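Local structure of putative arylalkylamine N-Acetyltransferase 7 (Aedes aegypti, 4FD7) at residues 197-211 with 222-235. The protein probably transfers an acetyl group to the amine nitrogen of its substrate, as a putative arylalkylamine N-acetyltransferase of the GNAT family. Residues are numbered along the deposited sequence; the frame is centred on the assembly and turned at random.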
loop_
_atom_site.group_PDB
_atom_site.type_symbol
_atom_site.label_atom_id
_atom_site.label_comp_id
_atom_site.label_asym_id
_atom_site.label_seq_id
_atom_site.Cartn_x
_atom_site.Cartn_y
_atom_site.Cartn_z
ATOM N N ALA A 197 -8.800 4.664 -3.933
ATOM C CA ALA A 197 -9.125 3.293 -4.302
ATOM C C ALA A 197 -10.504 3.244 -4.951
ATOM O O ALA A 197 -10.721 2.523 -5.926
ATOM C CB ALA A 197 -9.050 2.379 -3.080
ATOM N N THR A 198 -11.438 4.032 -4.423
ATOM C CA THR A 198 -12.785 4.070 -4.986
ATOM C C THR A 198 -12.744 4.568 -6.425
ATOM O O THR A 198 -13.323 3.949 -7.324
ATOM C CB THR A 198 -13.727 4.938 -4.134
ATOM O OG1 THR A 198 -14.027 4.241 -2.911
ATOM C CG2 THR A 198 -15.032 5.240 -4.886
ATOM N N ARG A 199 -12.018 5.656 -6.646
ATOM C CA ARG A 199 -11.898 6.218 -7.988
ATOM C C ARG A 199 -11.277 5.246 -9.007
ATOM O O ARG A 199 -11.624 5.275 -10.198
ATOM C CB ARG A 199 -11.193 7.584 -7.928
ATOM C CG ARG A 199 -12.025 8.611 -7.141
ATOM C CD ARG A 199 -11.396 10.003 -7.066
ATOM N NE ARG A 199 -12.358 11.015 -6.615
ATOM C CZ ARG A 199 -13.217 11.631 -7.428
ATOM N NH1 ARG A 199 -13.229 11.327 -8.723
ATOM N NH2 ARG A 199 -14.058 12.545 -6.957
ATOM N N VAL A 200 -10.392 4.360 -8.542
ATOM C CA VAL A 200 -9.855 3.310 -9.426
ATOM C C VAL A 200 -10.862 2.181 -9.726
ATOM O O VAL A 200 -10.741 1.453 -10.717
ATOM C CB VAL A 200 -8.533 2.754 -8.850
ATOM C CG1 VAL A 200 -8.070 1.486 -9.575
ATOM C CG2 VAL A 200 -7.456 3.826 -8.941
ATOM N N GLY A 201 -11.873 2.049 -8.880
ATOM C CA GLY A 201 -12.840 0.985 -9.042
ATOM C C GLY A 201 -12.768 -0.139 -8.025
ATOM O O GLY A 201 -13.368 -1.189 -8.243
ATOM N N PHE A 202 -12.038 0.062 -6.925
ATOM C CA PHE A 202 -12.074 -0.892 -5.814
ATOM C C PHE A 202 -13.455 -0.853 -5.158
ATOM O O PHE A 202 -14.075 0.211 -5.071
ATOM C CB PHE A 202 -11.035 -0.550 -4.738
ATOM C CG PHE A 202 -9.632 -0.974 -5.066
ATOM C CD1 PHE A 202 -8.836 -0.204 -5.911
ATOM C CD2 PHE A 202 -9.086 -2.112 -4.488
ATOM C CE1 PHE A 202 -7.522 -0.579 -6.195
ATOM C CE2 PHE A 202 -7.767 -2.504 -4.781
ATOM C CZ PHE A 202 -6.984 -1.729 -5.629
ATOM N N GLN A 203 -13.915 -2.008 -4.683
ATOM C CA GLN A 203 -15.175 -2.108 -3.955
ATOM C C GLN A 203 -14.918 -2.396 -2.480
ATOM O O GLN A 203 -13.949 -3.070 -2.131
ATOM C CB GLN A 203 -16.026 -3.249 -4.511
ATOM C CG GLN A 203 -15.385 -4.618 -4.317
ATOM C CD GLN A 203 -16.391 -5.735 -4.149
ATOM O OE1 GLN A 203 -16.472 -6.352 -3.083
ATOM N NE2 GLN A 203 -17.147 -6.022 -5.206
ATOM N N GLU A 204 -15.807 -1.924 -1.615
ATOM C CA GLU A 204 -15.665 -2.157 -0.182
ATOM C C GLU A 204 -16.026 -3.596 0.178
ATOM O O GLU A 204 -17.152 -4.034 -0.099
ATOM C CB GLU A 204 -16.546 -1.174 0.602
ATOM C CG GLU A 204 -16.246 0.277 0.250
ATOM C CD GLU A 204 -16.812 1.287 1.238
ATOM O OE1 GLU A 204 -17.472 0.870 2.224
ATOM O OE2 GLU A 204 -16.572 2.502 1.018
ATOM N N ASP A 205 -15.077 -4.328 0.768
ATOM C CA ASP A 205 -15.317 -5.704 1.208
ATOM C C ASP A 205 -15.786 -5.664 2.644
ATOM O O ASP A 205 -16.754 -6.333 3.039
ATOM C CB ASP A 205 -14.036 -6.537 1.207
ATOM C CG ASP A 205 -13.236 -6.409 -0.064
ATOM O OD1 ASP A 205 -13.694 -6.897 -1.117
ATOM O OD2 ASP A 205 -12.110 -5.862 0.016
ATOM N N PHE A 206 -15.058 -4.895 3.442
ATOM C CA PHE A 206 -15.363 -4.884 4.865
ATOM C C PHE A 206 -14.988 -3.537 5.411
ATOM O O PHE A 206 -13.973 -2.970 5.015
ATOM C CB PHE A 206 -14.581 -5.986 5.584
ATOM C CG PHE A 206 -14.902 -6.108 7.052
ATOM C CD1 PHE A 206 -16.075 -6.701 7.468
ATOM C CD2 PHE A 206 -14.033 -5.617 8.012
ATOM C CE1 PHE A 206 -16.375 -6.815 8.827
ATOM C CE2 PHE A 206 -14.326 -5.730 9.363
ATOM C CZ PHE A 206 -15.503 -6.332 9.769
ATOM N N THR A 207 -15.811 -3.010 6.309
ATOM C CA THR A 207 -15.497 -1.717 6.874
ATOM C C THR A 207 -15.770 -1.718 8.368
ATOM O O THR A 207 -16.726 -2.357 8.841
ATOM C CB THR A 207 -16.227 -0.567 6.125
ATOM O OG1 THR A 207 -15.829 0.688 6.685
ATOM C CG2 THR A 207 -17.730 -0.714 6.222
ATOM N N ILE A 208 -14.911 -1.027 9.115
ATOM C CA ILE A 208 -15.037 -1.042 10.570
ATOM C C ILE A 208 -14.261 0.137 11.162
ATOM O O ILE A 208 -13.175 0.434 10.697
ATOM C CB ILE A 208 -14.550 -2.403 11.159
ATOM C CG1 ILE A 208 -14.859 -2.484 12.662
ATOM C CG2 ILE A 208 -13.057 -2.656 10.861
ATOM C CD1 ILE A 208 -14.334 -3.747 13.357
ATOM N N THR A 209 -14.810 0.831 12.157
ATOM C CA THR A 209 -14.093 1.983 12.703
ATOM C C THR A 209 -12.966 1.525 13.618
ATOM O O THR A 209 -12.961 0.391 14.091
ATOM C CB THR A 209 -15.003 2.953 13.497
ATOM O OG1 THR A 209 -15.602 2.265 14.604
ATOM C CG2 THR A 209 -16.092 3.529 12.607
ATOM N N TYR A 210 -12.000 2.404 13.850
ATOM C CA TYR A 210 -10.964 2.118 14.831
ATOM C C TYR A 210 -11.546 2.001 16.252
ATOM O O TYR A 210 -11.081 1.182 17.058
ATOM C CB TYR A 210 -9.826 3.131 14.713
ATOM C CG TYR A 210 -9.134 3.007 13.366
ATOM C CD1 TYR A 210 -8.283 1.943 13.095
ATOM C CD2 TYR A 210 -9.375 3.924 12.348
ATOM C CE1 TYR A 210 -7.664 1.811 11.849
ATOM C CE2 TYR A 210 -8.768 3.803 11.116
ATOM C CZ TYR A 210 -7.910 2.748 10.873
ATOM O OH TYR A 210 -7.313 2.630 9.640
ATOM N N GLY A 211 -12.583 2.786 16.544
ATOM C CA GLY A 211 -13.318 2.609 17.790
ATOM C C GLY A 211 -13.841 1.188 17.968
ATOM O O GLY A 211 -13.674 0.546 19.030
ATOM N N TYR A 222 -6.497 3.312 18.695
ATOM C CA TYR A 222 -5.894 4.329 17.842
ATOM C C TYR A 222 -6.365 5.708 18.242
ATOM O O TYR A 222 -7.339 6.225 17.685
ATOM C CB TYR A 222 -6.202 4.042 16.368
ATOM C CG TYR A 222 -5.578 2.748 15.943
ATOM C CD1 TYR A 222 -4.287 2.714 15.448
ATOM C CD2 TYR A 222 -6.256 1.542 16.091
ATOM C CE1 TYR A 222 -3.687 1.518 15.086
ATOM C CE2 TYR A 222 -5.663 0.338 15.737
ATOM C CZ TYR A 222 -4.388 0.334 15.238
ATOM O OH TYR A 222 -3.799 -0.856 14.880
ATOM N N PRO A 223 -5.657 6.310 19.214
ATOM C CA PRO A 223 -6.024 7.600 19.795
ATOM C C PRO A 223 -6.237 8.666 18.730
ATOM O O PRO A 223 -5.305 8.971 17.967
ATOM C CB PRO A 223 -4.804 7.965 20.643
ATOM C CG PRO A 223 -4.113 6.657 20.934
ATOM C CD PRO A 223 -4.346 5.838 19.695
ATOM N N GLY A 224 -7.449 9.197 18.661
ATOM C CA GLY A 224 -7.711 10.374 17.858
ATOM C C GLY A 224 -8.345 10.102 16.507
ATOM O O GLY A 224 -8.761 11.041 15.817
ATOM N N ILE A 225 -8.406 8.830 16.119
ATOM C CA ILE A 225 -9.028 8.448 14.848
ATOM C C ILE A 225 -10.105 7.391 15.073
ATOM O O ILE A 225 -10.427 6.613 14.177
ATOM C CB ILE A 225 -7.985 7.934 13.820
ATOM C CG1 ILE A 225 -7.330 6.641 14.306
ATOM C CG2 ILE A 225 -6.946 9.011 13.533
ATOM C CD1 ILE A 225 -6.521 5.910 13.235
ATOM N N GLU A 226 -10.661 7.370 16.280
ATOM C CA GLU A 226 -11.603 6.328 16.670
ATOM C C GLU A 226 -12.871 6.265 15.794
ATOM O O GLU A 226 -13.444 5.191 15.592
ATOM C CB GLU A 226 -11.977 6.479 18.150
ATOM C CG GLU A 226 -10.802 6.358 19.116
ATOM C CD GLU A 226 -10.184 7.696 19.484
ATOM O OE1 GLU A 226 -10.483 8.715 18.806
ATOM O OE2 GLU A 226 -9.391 7.725 20.461
ATOM N N GLU A 227 -13.313 7.406 15.273
ATOM C CA GLU A 227 -14.499 7.399 14.411
ATOM C C GLU A 227 -14.194 7.196 12.917
ATOM O O GLU A 227 -15.116 7.042 12.109
ATOM C CB GLU A 227 -15.328 8.673 14.613
ATOM C CG GLU A 227 -14.645 9.931 14.139
ATOM C CD GLU A 227 -15.364 11.202 14.591
ATOM O OE1 GLU A 227 -16.139 11.150 15.572
ATOM O OE2 GLU A 227 -15.141 12.256 13.962
ATOM N N ASN A 228 -12.920 7.197 12.541
ATOM C CA ASN A 228 -12.567 6.951 11.141
ATOM C C ASN A 228 -12.771 5.487 10.776
ATOM O O ASN A 228 -12.704 4.604 11.634
ATOM C CB ASN A 228 -11.116 7.365 10.850
ATOM C CG ASN A 228 -10.920 8.872 10.848
ATOM O OD1 ASN A 228 -10.370 9.441 11.791
ATOM N ND2 ASN A 228 -11.372 9.527 9.783
ATOM N N PHE A 229 -13.011 5.221 9.498
ATOM C CA PHE A 229 -13.182 3.846 9.041
ATOM C C PHE A 229 -11.885 3.221 8.520
ATOM O O PHE A 229 -11.031 3.903 7.946
ATOM C CB PHE A 229 -14.286 3.777 7.976
ATOM C CG PHE A 229 -15.674 3.781 8.550
ATOM C CD1 PHE A 229 -16.323 4.967 8.824
ATOM C CD2 PHE A 229 -16.320 2.587 8.834
ATOM C CE1 PHE A 229 -17.597 4.958 9.365
ATOM C CE2 PHE A 229 -17.596 2.576 9.369
ATOM C CZ PHE A 229 -18.236 3.768 9.629
ATOM N N CYS A 230 -11.742 1.921 8.765
ATOM C CA CYS A 230 -10.682 1.091 8.218
ATOM C C CYS A 230 -11.400 0.183 7.231
ATOM O O CYS A 230 -12.346 -0.524 7.614
ATOM C CB CYS A 230 -10.059 0.260 9.338
ATOM S SG CYS A 230 -8.655 -0.768 8.878
ATOM N N LYS A 231 -11.009 0.235 5.960
ATOM C CA LYS A 231 -11.765 -0.510 4.952
ATOM C C LYS A 231 -10.907 -1.472 4.146
ATOM O O LYS A 231 -9.934 -1.056 3.535
ATOM C CB LYS A 231 -12.458 0.454 3.986
ATOM C CG LYS A 231 -13.421 1.429 4.632
ATOM C CD LYS A 231 -14.224 2.181 3.580
ATOM C CE LYS A 231 -15.049 3.302 4.192
ATOM N NZ LYS A 231 -15.858 4.029 3.164
ATOM N N TYR A 232 -11.337 -2.729 4.051
ATOM C CA TYR A 232 -10.696 -3.674 3.149
ATOM C C TYR A 232 -11.456 -3.549 1.826
ATOM O O TYR A 232 -12.680 -3.666 1.792
ATOM C CB TYR A 232 -10.743 -5.101 3.686
ATOM C CG TYR A 232 -9.462 -5.865 3.437
ATOM C CD1 TYR A 232 -8.414 -5.815 4.346
ATOM C CD2 TYR A 232 -9.294 -6.620 2.285
ATOM C CE1 TYR A 232 -7.241 -6.505 4.120
ATOM C CE2 TYR A 232 -8.122 -7.314 2.050
ATOM C CZ TYR A 232 -7.100 -7.253 2.971
ATOM O OH TYR A 232 -5.931 -7.942 2.742
ATOM N N MET A 233 -10.727 -3.290 0.748
ATOM C CA MET A 233 -11.319 -3.027 -0.568
ATOM C C MET A 233 -10.647 -3.884 -1.648
ATOM O O MET A 233 -9.432 -4.176 -1.573
ATOM C CB MET A 233 -11.259 -1.536 -0.913
ATOM C CG MET A 233 -11.832 -0.622 0.171
ATOM S SD MET A 233 -11.569 1.115 -0.256
ATOM C CE MET A 233 -12.712 1.279 -1.628
ATOM N N SER A 234 -11.437 -4.292 -2.641
ATOM C CA SER A 234 -10.944 -5.205 -3.682
ATOM C C SER A 234 -11.240 -4.769 -5.121
ATOM O O SER A 234 -12.242 -4.119 -5.401
ATOM C CB SER A 234 -11.450 -6.642 -3.432
ATOM O OG SER A 234 -12.861 -6.714 -3.363
ATOM N N LEU A 235 -10.358 -5.156 -6.034
ATOM C CA LEU A 235 -10.468 -4.771 -7.438
ATOM C C LEU A 235 -10.180 -5.960 -8.333
ATOM O O LEU A 235 -9.065 -6.488 -8.324
ATOM C CB LEU A 235 -9.469 -3.655 -7.748
ATOM C CG LEU A 235 -9.379 -3.140 -9.186
ATOM C CD1 LEU A 235 -10.639 -2.363 -9.561
ATOM C CD2 LEU A 235 -8.127 -2.282 -9.342
HETATM O O HOH W 1 -16.211 4.107 16.701
HETATM O O HOH W 2 -9.472 2.935 18.496
#
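Leu235 CB sits squarely over one face of the Phe202 ring, 3.5 Å from its centroid, while Met233 O lies near the plane at its edge. Thr209 CG2 covers one face of the Phe229 ring in a second centred CH-pi contact, 3.6 Å from the centroid. Ile225 CD1 lies over one face of the Tyr210 ring, displaced toward the rim; Cys230 SG makes an oblique sulfur-aromatic contact with that ring. Tyr210 CE1 lies over one face of the Tyr222 ring, the two planes at 58°. Asp205 OD2 meets the Tyr232 ring edge in plane. Antiparallel strands 203-209 and 229-235 are interrupted by a classic beta bulge: Asp205 N (2.7 Å) and Phe206 N (3.1 Å) both donate to Tyr232 O. There the Asp205 side chain points at the other strand and, with CG beside its backbone N (chi1 -48°), its carboxylate lies alongside Ser234; OD1 forms a salt bridge with Arg141. Lys231, extended beyond CG, brings NZ to Glu204 OE2 at 2.7 Å, from above the carboxylate plane. Thr207 OG1, buried against Lys231 CG, has no polar partner. Thr209 N-caps helix 210-216 through Glu212 N. As in GNAT folds, these are probably the closing C-terminal strands, joined here by helix 210-216 and a loop. Strand 229-236 lies between 203-209 and 183-188; helix 120-136 packs on Cys230 and Tyr232, helix 57-62 on Tyr210 and Tyr222, helix 164-170 on Ala197 and Val200.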